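Local coordinates for AA10A (Thermobifida fusca, PDB 5UIZ), which is a copper-dependent lytic polysaccharide monooxygenase of family AA10, which probably cleaves crystalline polysaccharides such as cellulose by oxidation, at residues A[95-100]-A[165-170]. Numbering follows the deposited sequence.
Sequences NHRAAL and LTWDSL. With GOL (glycerol), chain D.
Trp-167 reaches from the 165-170 loop to the short helix 96-99 and lays its indole beneath the aliphatic part of Arg-97, an arginine modelled in two conformers, one of which is described here. From Trp-167 CB, CG stands anti to the carbonyl carbon (chi1 -69°), which sends the ring toward the helix. In this conformer the five-membered ring of Trp-167 lies under Arg-97 CG, a CH-pi contact 3.6 Å from the centroid and only 3° off the ring normal. Beyond it the arginine chain runs extended from CG to NE. Trp-167 NE1 gives the one hydrogen bond between the segments, to Leu-100 O at 2.8 Å, nearly straight at 167° and in the plane of both indole and carbonyl. The acceptor belongs to the residue that leaves the helix. Further along, Trp-167 CZ2 meets Leu-100 CB at 3.9 Å and sits 3.6 Å from His-96 O, while Trp-167 CH2 ends against His-96 CB. In the immunoglobulin-like beta-sandwich core of AA10 enzymes, this contact joins the loop between strands 146-154 and 170-175 to the short helix 96-99 that follows strand 88-90, away from the copper site. A leucine in place of Trp-167 would probably leave Leu-100 O without this donor and Arg-97 CG without its aromatic floor. At the loop end, Trp-167 opens a type I turn to Leu-170, and its backbone N is hydrogen-bonded to Asp-102 OD1. The imidazole of His-96 points elsewhere, held by the hydroxyls of Tyr-214 and Tyr-148. A glycerol, probably from crystallisation, donates through O2 to Asp-168 O at 2.8 Å.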
loop_
_atom_site.group_PDB
_atom_site.type_symbol
_atom_site.label_atom_id
_atom_site.label_comp_id
_atom_site.label_asym_id
_atom_site.label_seq_id
_atom_site.Cartn_x
_atom_site.Cartn_y
_atom_site.Cartn_z
ATOM N N ASN A 95 0.384 -8.620 15.505
ATOM C CA ASN A 95 -0.150 -7.465 16.218
ATOM C C ASN A 95 -0.019 -6.184 15.366
ATOM O O ASN A 95 0.692 -5.246 15.724
ATOM C CB ASN A 95 0.520 -7.339 17.585
ATOM C CG ASN A 95 -0.016 -8.357 18.588
ATOM O OD1 ASN A 95 -1.132 -8.810 18.470
ATOM N ND2 ASN A 95 0.778 -8.698 19.560
ATOM N N HIS A 96 -0.692 -6.198 14.225
ATOM C CA HIS A 96 -0.621 -5.112 13.219
ATOM C C HIS A 96 -0.975 -3.745 13.811
ATOM O O HIS A 96 -0.316 -2.748 13.514
ATOM C CB HIS A 96 -1.465 -5.468 11.998
ATOM C CG HIS A 96 -1.163 -6.834 11.446
ATOM N ND1 HIS A 96 0.077 -7.186 10.937
ATOM C CD2 HIS A 96 -1.931 -7.944 11.372
ATOM C CE1 HIS A 96 0.042 -8.459 10.573
ATOM N NE2 HIS A 96 -1.172 -8.935 10.823
ATOM N N ARG A 97 -1.998 -3.701 14.668
ATOM C CA ARG A 97 -2.410 -2.442 15.291
ATOM C C ARG A 97 -1.325 -1.900 16.180
ATOM O O ARG A 97 -1.085 -0.687 16.201
ATOM C CB ARG A 97 -3.715 -2.571 16.098
ATOM C CG ARG A 97 -4.941 -1.952 15.447
ATOM C CD ARG A 97 -6.116 -1.907 16.434
ATOM N NE ARG A 97 -7.351 -1.334 15.852
ATOM C CZ ARG A 97 -8.237 -1.999 15.106
ATOM N NH1 ARG A 97 -9.300 -1.357 14.654
ATOM N NH2 ARG A 97 -8.071 -3.294 14.795
ATOM N N ALA A 98 -0.622 -2.780 16.889
ATOM C CA ALA A 98 0.433 -2.297 17.759
ATOM C C ALA A 98 1.581 -1.800 16.907
ATOM O O ALA A 98 2.272 -0.848 17.316
ATOM C CB ALA A 98 0.936 -3.363 18.687
ATOM N N ALA A 99 1.875 -2.494 15.802
ATOM C CA ALA A 99 3.002 -2.112 15.008
ATOM C C ALA A 99 2.782 -0.828 14.218
ATOM O O ALA A 99 3.743 -0.166 13.923
ATOM C CB ALA A 99 3.428 -3.213 14.082
ATOM N N LEU A 100 1.550 -0.496 13.883
ATOM C CA LEU A 100 1.239 0.610 12.961
ATOM C C LEU A 100 0.350 1.587 13.707
ATOM O O LEU A 100 -0.861 1.416 13.718
ATOM C CB LEU A 100 0.476 0.055 11.749
ATOM C CG LEU A 100 1.327 -0.418 10.561
ATOM C CD1 LEU A 100 2.424 -1.386 10.893
ATOM C CD2 LEU A 100 0.412 -1.081 9.543
ATOM N N LEU A 165 -4.622 8.164 7.279
ATOM C CA LEU A 165 -5.150 6.845 7.341
ATOM C C LEU A 165 -5.088 6.301 8.756
ATOM O O LEU A 165 -4.037 6.297 9.347
ATOM C CB LEU A 165 -4.406 5.947 6.359
ATOM C CG LEU A 165 -5.065 4.557 6.215
ATOM C CD1 LEU A 165 -6.443 4.676 5.593
ATOM C CD2 LEU A 165 -4.186 3.612 5.372
ATOM N N THR A 166 -6.219 5.801 9.275
ATOM C CA THR A 166 -6.274 5.255 10.608
ATOM C C THR A 166 -6.989 3.908 10.559
ATOM O O THR A 166 -7.725 3.591 9.583
ATOM C CB THR A 166 -7.093 6.139 11.569
ATOM O OG1 THR A 166 -8.466 6.128 11.162
ATOM C CG2 THR A 166 -6.622 7.575 11.607
ATOM N N TRP A 167 -6.795 3.142 11.625
ATOM C CA TRP A 167 -7.464 1.865 11.748
ATOM C C TRP A 167 -8.950 2.042 11.816
ATOM O O TRP A 167 -9.620 1.310 11.151
ATOM C CB TRP A 167 -6.995 1.065 12.953
ATOM C CG TRP A 167 -5.640 0.618 12.785
ATOM C CD1 TRP A 167 -4.488 1.204 13.295
ATOM C CD2 TRP A 167 -5.220 -0.485 12.014
ATOM N NE1 TRP A 167 -3.394 0.483 12.899
ATOM C CE2 TRP A 167 -3.807 -0.541 12.092
ATOM C CE3 TRP A 167 -5.890 -1.436 11.252
ATOM C CZ2 TRP A 167 -3.071 -1.538 11.468
ATOM C CZ3 TRP A 167 -5.167 -2.410 10.643
ATOM C CH2 TRP A 167 -3.772 -2.464 10.750
ATOM N N ASP A 168 -9.436 3.018 12.596
ATOM C CA ASP A 168 -10.862 3.403 12.598
ATOM C C ASP A 168 -11.420 3.612 11.205
ATOM O O ASP A 168 -12.522 3.156 10.891
ATOM C CB ASP A 168 -11.108 4.645 13.472
ATOM C CG ASP A 168 -12.592 4.991 13.610
ATOM O OD1 ASP A 168 -13.354 4.146 14.138
ATOM O OD2 ASP A 168 -12.990 6.114 13.192
ATOM N N SER A 169 -10.655 4.263 10.347
ATOM C CA SER A 169 -11.129 4.630 9.002
ATOM C C SER A 169 -11.269 3.392 8.049
ATOM O O SER A 169 -11.864 3.479 7.000
ATOM C CB SER A 169 -10.196 5.693 8.379
ATOM O OG SER A 169 -8.933 5.163 7.968
ATOM N N LEU A 170 -10.715 2.257 8.446
ATOM C CA LEU A 170 -10.643 1.084 7.595
ATOM C C LEU A 170 -11.617 -0.009 8.020
ATOM O O LEU A 170 -11.822 -0.223 9.222
ATOM C CB LEU A 170 -9.243 0.510 7.703
ATOM C CG LEU A 170 -8.172 1.321 7.014
ATOM C CD1 LEU A 170 -6.856 0.635 7.353
ATOM C CD2 LEU A 170 -8.346 1.352 5.511
HETATM C C1 GOL D . -12.005 0.160 13.805
HETATM O O1 GOL D . -10.689 0.514 14.271
HETATM C C2 GOL D . -12.052 0.076 12.264
HETATM O O2 GOL D . -13.324 0.599 11.788
HETATM C C3 GOL D . -11.722 -1.347 11.776
HETATM O O3 GOL D . -10.373 -1.469 11.303
#